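Local atomic coordinates of Non-structural protein 2 (Human rotavirus C, PDB entry 2GU0), a protein that probably takes part in replication and packaging of the rotavirus genome as an octamer that binds single-stranded RNA and hydrolyses nucleoside triphosphates. Residues L231-D239 and F279-Y287. Sequence-based numbering, arbitrary orientation.
Sequences LMSHAERLD and FEVAKTSLY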
ATOM      1  N   LEU A 231     -34.083  20.429  25.194  1.00 47.72           N
ATOM      2  CA  LEU A 231     -35.461  20.867  25.074  1.00 48.79           C
ATOM      3  C   LEU A 231     -35.592  22.391  25.211  1.00 49.74           C
ATOM      4  O   LEU A 231     -36.315  23.017  24.439  1.00 49.80           O
ATOM      5  CB  LEU A 231     -36.313  20.126  26.113  1.00 46.50           C
ATOM      6  CG  LEU A 231     -37.819  20.030  25.871  1.00 45.56           C
ATOM      7  CD1 LEU A 231     -38.112  19.749  24.405  1.00 45.66           C
ATOM      8  CD2 LEU A 231     -38.386  18.937  26.750  1.00 44.12           C
ATOM      9  N   MET A 232     -34.887  22.985  26.177  1.00 51.39           N
ATOM     10  CA  MET A 232     -34.931  24.437  26.365  1.00 53.50           C
ATOM     11  C   MET A 232     -34.522  25.158  25.081  1.00 54.24           C
ATOM     12  O   MET A 232     -35.321  25.871  24.478  1.00 54.90           O
ATOM     13  CB  MET A 232     -33.994  24.869  27.496  1.00 54.70           C
ATOM     14  CG  MET A 232     -34.601  24.787  28.888  1.00 58.22           C
ATOM     15  SD  MET A 232     -35.998  25.908  29.130  1.00 60.39           S
ATOM     16  CE  MET A 232     -35.109  27.436  29.329  1.00 61.10           C
ATOM     17  N   SER A 233     -33.270  24.965  24.677  1.00 53.92           N
ATOM     18  CA  SER A 233     -32.719  25.571  23.468  1.00 53.33           C
ATOM     19  C   SER A 233     -33.702  25.648  22.314  1.00 53.04           C
ATOM     20  O   SER A 233     -33.954  26.719  21.775  1.00 52.98           O
ATOM     21  CB  SER A 233     -31.494  24.789  23.021  1.00 52.50           C
ATOM     22  OG  SER A 233     -30.564  24.715  24.079  1.00 55.06           O
ATOM     23  N   HIS A 234     -34.239  24.504  21.924  1.00 53.94           N
ATOM     24  CA  HIS A 234     -35.196  24.451  20.835  1.00 55.56           C
ATOM     25  C   HIS A 234     -36.425  25.261  21.201  1.00 57.13           C
ATOM     26  O   HIS A 234     -37.109  25.803  20.332  1.00 57.55           O
ATOM     27  CB  HIS A 234     -35.589  23.002  20.567  1.00 54.71           C
ATOM     28  CG  HIS A 234     -34.475  22.176  20.012  1.00 54.10           C
ATOM     29  ND1 HIS A 234     -34.168  22.152  18.670  1.00 54.27           N
ATOM     30  CD2 HIS A 234     -33.568  21.379  20.622  1.00 54.67           C
ATOM     31  CE1 HIS A 234     -33.119  21.374  18.476  1.00 53.89           C
ATOM     32  NE2 HIS A 234     -32.736  20.893  19.644  1.00 54.65           N
ATOM     33  N   ALA A 235     -36.701  25.335  22.498  1.00 58.65           N
ATOM     34  CA  ALA A 235     -37.846  26.083  22.983  1.00 61.27           C
ATOM     35  C   ALA A 235     -37.574  27.568  22.810  1.00 63.27           C
ATOM     36  O   ALA A 235     -38.458  28.316  22.411  1.00 63.56           O
ATOM     37  CB  ALA A 235     -38.105  25.762  24.445  1.00 60.42           C
ATOM     38  N   GLU A 236     -36.346  27.987  23.103  1.00 66.02           N
ATOM     39  CA  GLU A 236     -35.965  29.386  22.968  1.00 68.94           C
ATOM     40  C   GLU A 236     -35.960  29.805  21.500  1.00 70.52           C
ATOM     41  O   GLU A 236     -36.516  30.844  21.143  1.00 70.14           O
ATOM     42  CB  GLU A 236     -34.586  29.618  23.572  1.00 70.09           C
ATOM     43  CG  GLU A 236     -34.434  29.026  24.955  1.00 74.48           C
ATOM     44  CD  GLU A 236     -33.290  29.648  25.734  1.00 77.46           C
ATOM     45  OE1 GLU A 236     -32.212  29.870  25.137  1.00 78.62           O
ATOM     46  OE2 GLU A 236     -33.467  29.905  26.947  1.00 78.59           O
ATOM     47  N   ARG A 237     -35.326  28.993  20.655  1.00 72.27           N
ATOM     48  CA  ARG A 237     -35.265  29.266  19.223  1.00 74.01           C
ATOM     49  C   ARG A 237     -36.656  29.530  18.673  1.00 74.01           C
ATOM     50  O   ARG A 237     -36.890  30.541  18.012  1.00 75.34           O
ATOM     51  CB  ARG A 237     -34.690  28.075  18.459  1.00 76.65           C
ATOM     52  CG  ARG A 237     -33.188  27.900  18.486  1.00 80.64           C
ATOM     53  CD  ARG A 237     -32.851  26.631  17.713  1.00 84.32           C
ATOM     54  NE  ARG A 237     -31.433  26.481  17.407  1.00 87.09           N
ATOM     55  CZ  ARG A 237     -30.949  25.526  16.620  1.00 88.28           C
ATOM     56  NH1 ARG A 237     -31.776  24.644  16.068  1.00 88.39           N
ATOM     57  NH2 ARG A 237     -29.646  25.452  16.377  1.00 88.30           N
ATOM     58  N   LEU A 238     -37.576  28.607  18.931  1.00 73.17           N
ATOM     59  CA  LEU A 238     -38.938  28.745  18.437  1.00 72.75           C
ATOM     60  C   LEU A 238     -39.563  30.024  18.960  1.00 73.25           C
ATOM     61  O   LEU A 238     -40.454  30.586  18.332  1.00 73.22           O
ATOM     62  CB  LEU A 238     -39.788  27.540  18.853  1.00 72.00           C
ATOM     63  CG  LEU A 238     -41.193  27.490  18.245  1.00 72.45           C
ATOM     64  CD1 LEU A 238     -41.101  27.553  16.728  1.00 71.99           C
ATOM     65  CD2 LEU A 238     -41.901  26.221  18.675  1.00 72.17           C
ATOM     66  N   ASP A 239     -39.081  30.485  20.112  1.00 74.03           N
ATOM     67  CA  ASP A 239     -39.587  31.708  20.724  1.00 74.52           C
ATOM     68  C   ASP A 239     -39.099  32.923  19.952  1.00 74.14           C
ATOM     69  O   ASP A 239     -39.901  33.748  19.518  1.00 74.14           O
ATOM     70  CB  ASP A 239     -39.127  31.802  22.179  1.00 76.25           C
ATOM     71  CG  ASP A 239     -39.623  33.060  22.866  1.00 77.41           C
ATOM     72  OD1 ASP A 239     -39.107  34.153  22.551  1.00 78.18           O
ATOM     73  OD2 ASP A 239     -40.534  32.955  23.714  1.00 78.09           O
ATOM     74  N   PHE A 279     -41.688  33.822  27.686  1.00 73.93           N
ATOM     75  CA  PHE A 279     -40.880  32.610  27.832  1.00 74.14           C
ATOM     76  C   PHE A 279     -40.575  32.355  29.311  1.00 74.24           C
ATOM     77  O   PHE A 279     -40.603  31.216  29.778  1.00 74.94           O
ATOM     78  CB  PHE A 279     -39.566  32.754  27.048  1.00 73.74           C
ATOM     79  CG  PHE A 279     -38.755  31.479  26.958  1.00 73.39           C
ATOM     80  CD1 PHE A 279     -39.089  30.488  26.039  1.00 72.00           C
ATOM     81  CD2 PHE A 279     -37.658  31.272  27.798  1.00 72.98           C
ATOM     82  CE1 PHE A 279     -38.345  29.316  25.958  1.00 71.56           C
ATOM     83  CE2 PHE A 279     -36.909  30.100  27.723  1.00 71.61           C
ATOM     84  CZ  PHE A 279     -37.252  29.122  26.802  1.00 72.17           C
ATOM     85  N   GLU A 280     -40.286  33.429  30.039  1.00 73.55           N
ATOM     86  CA  GLU A 280     -39.981  33.339  31.459  1.00 73.17           C
ATOM     87  C   GLU A 280     -41.069  32.586  32.224  1.00 71.75           C
ATOM     88  O   GLU A 280     -40.795  31.970  33.253  1.00 71.71           O
ATOM     89  CB  GLU A 280     -39.830  34.749  32.042  1.00 75.07           C
ATOM     90  CG  GLU A 280     -39.710  34.808  33.567  1.00 77.65           C
ATOM     91  CD  GLU A 280     -38.395  34.251  34.083  1.00 79.09           C
ATOM     92  OE1 GLU A 280     -37.336  34.764  33.665  1.00 79.68           O
ATOM     93  OE2 GLU A 280     -38.421  33.309  34.908  1.00 80.01           O
ATOM     94  N   VAL A 281     -42.296  32.628  31.712  1.00 70.03           N
ATOM     95  CA  VAL A 281     -43.431  31.974  32.368  1.00 68.03           C
ATOM     96  C   VAL A 281     -43.829  30.630  31.774  1.00 65.61           C
ATOM     97  O   VAL A 281     -44.322  29.755  32.485  1.00 64.67           O
ATOM     98  CB  VAL A 281     -44.691  32.878  32.338  1.00 68.89           C
ATOM     99  CG1 VAL A 281     -45.810  32.239  33.146  1.00 67.10           C
ATOM    100  CG2 VAL A 281     -44.357  34.267  32.873  1.00 69.61           C
ATOM    101  N   ALA A 282     -43.622  30.471  30.472  1.00 63.58           N
ATOM    102  CA  ALA A 282     -43.992  29.236  29.792  1.00 61.95           C
ATOM    103  C   ALA A 282     -42.902  28.166  29.801  1.00 60.10           C
ATOM    104  O   ALA A 282     -43.201  26.972  29.757  1.00 58.33           O
ATOM    105  CB  ALA A 282     -44.412  29.550  28.355  1.00 62.58           C
ATOM    106  N   LYS A 283     -41.643  28.598  29.865  1.00 59.06           N
ATOM    107  CA  LYS A 283     -40.511  27.678  29.870  1.00 57.76           C
ATOM    108  C   LYS A 283     -40.667  26.664  30.991  1.00 57.89           C
ATOM    109  O   LYS A 283     -39.967  25.665  31.033  1.00 59.13           O
ATOM    110  CB  LYS A 283     -39.200  28.433  30.076  1.00 55.88           C
ATOM    111  CG  LYS A 283     -39.003  28.909  31.499  1.00 56.32           C
ATOM    112  CD  LYS A 283     -37.540  29.213  31.815  1.00 56.44           C
ATOM    113  CE  LYS A 283     -37.054  30.478  31.137  1.00 56.80           C
ATOM    114  NZ  LYS A 283     -35.607  30.688  31.392  1.00 57.15           N
ATOM    115  N   THR A 284     -41.593  26.930  31.900  1.00 58.11           N
ATOM    116  CA  THR A 284     -41.836  26.054  33.037  1.00 57.05           C
ATOM    117  C   THR A 284     -42.607  24.795  32.682  1.00 56.32           C
ATOM    118  O   THR A 284     -42.222  23.696  33.074  1.00 55.87           O
ATOM    119  CB  THR A 284     -42.598  26.815  34.146  1.00 56.99           C
ATOM    120  OG1 THR A 284     -41.749  27.841  34.670  1.00 55.98           O
ATOM    121  CG2 THR A 284     -43.027  25.875  35.272  1.00 57.18           C
ATOM    122  N   SER A 285     -43.697  24.953  31.942  1.00 56.59           N
ATOM    123  CA  SER A 285     -44.518  23.811  31.566  1.00 57.35           C
ATOM    124  C   SER A 285     -43.787  22.777  30.711  1.00 56.58           C
ATOM    125  O   SER A 285     -44.350  21.740  30.377  1.00 56.55           O
ATOM    126  CB  SER A 285     -45.796  24.292  30.862  1.00 58.54           C
ATOM    127  OG  SER A 285     -45.538  25.392  30.005  1.00 61.90           O
ATOM    128  N   LEU A 286     -42.531  23.059  30.371  1.00 56.20           N
ATOM    129  CA  LEU A 286     -41.714  22.149  29.567  1.00 55.55           C
ATOM    130  C   LEU A 286     -41.295  20.901  30.336  1.00 57.00           C
ATOM    131  O   LEU A 286     -41.220  19.814  29.775  1.00 57.18           O
ATOM    132  CB  LEU A 286     -40.441  22.849  29.090  1.00 52.98           C
ATOM    133  CG  LEU A 286     -40.489  23.811  27.910  1.00 49.94           C
ATOM    134  CD1 LEU A 286     -39.083  24.322  27.650  1.00 47.15           C
ATOM    135  CD2 LEU A 286     -41.039  23.102  26.685  1.00 48.73           C
ATOM    136  N   TYR A 287     -41.007  21.069  31.621  1.00 58.48           N
ATOM    137  CA  TYR A 287     -40.569  19.962  32.456  1.00 59.74           C
ATOM    138  C   TYR A 287     -41.546  19.703  33.584  1.00 60.23           C
ATOM    139  O   TYR A 287     -41.344  18.798  34.389  1.00 60.49           O
ATOM    140  CB  TYR A 287     -39.213  20.295  33.048  1.00 60.99           C
ATOM    141  CG  TYR A 287     -39.235  21.625  33.753  1.00 62.56           C
ATOM    142  CD1 TYR A 287     -39.740  21.744  35.044  1.00 62.94           C
ATOM    143  CD2 TYR A 287     -38.802  22.778  33.108  1.00 62.66           C
ATOM    144  CE1 TYR A 287     -39.816  22.984  35.674  1.00 63.51           C
ATOM    145  CE2 TYR A 287     -38.873  24.022  33.730  1.00 64.22           C
ATOM    146  CZ  TYR A 287     -39.381  24.119  35.010  1.00 63.41           C
ATOM    147  OH  TYR A 287     -39.462  25.352  35.615  1.00 63.52           O
TER
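F279 is the knob of this contact: its ring enters a hole on helix 231-243 formed by M232, A235, E236 and D239. With CG anti to the backbone N (chi1 -171°), the ring reaches across from the short helix 279-282. M232 CE lies at the ring edge, 3.6 Å from F279 CE2, while the sulfur stands oblique to the ring in a Met-aromatic contact, SD 5.3 Å from the F279 centroid. The methyl of A235 also meets the edge, in the ring plane, with CB 3.9 Å from F279 CE1. On one face of the ring K283 CB sits off-centre toward the rim, and the K283 chain runs on past M232 CE.

A second apolar group forms around L286, whose CD1 touches A235 CB at 3.6 Å and M232 SD at 3.8 Å, so M232 and A235 each serve both F279 and L286.

The acids meet F279 through van der Waals contacts. E236 crosses F279 at about a right angle, its CG against F279 CZ and its OE2 near F279 CE2, with the carboxylate turned 69° from the ring plane; that of D239 is turned 83° and brings OD2 near F279 CB. E236 OE2 and K283 NZ remain 5.0 Å apart, an opposite-charge pair without direct contact.

Beyond the two segments, L238 and D239 pack on helix 264-275, and I307 of a second subunit covers L231 and M232. The arrangement is a single knob-into-hole contact with a Met-aromatic pair at its side, joining helix 231-243, whose residues 231-238 fall in the predicted RNA-binding region, to the short helical turns 279-282 and 285-288 in the C-terminal, HIT-like part of NSP2.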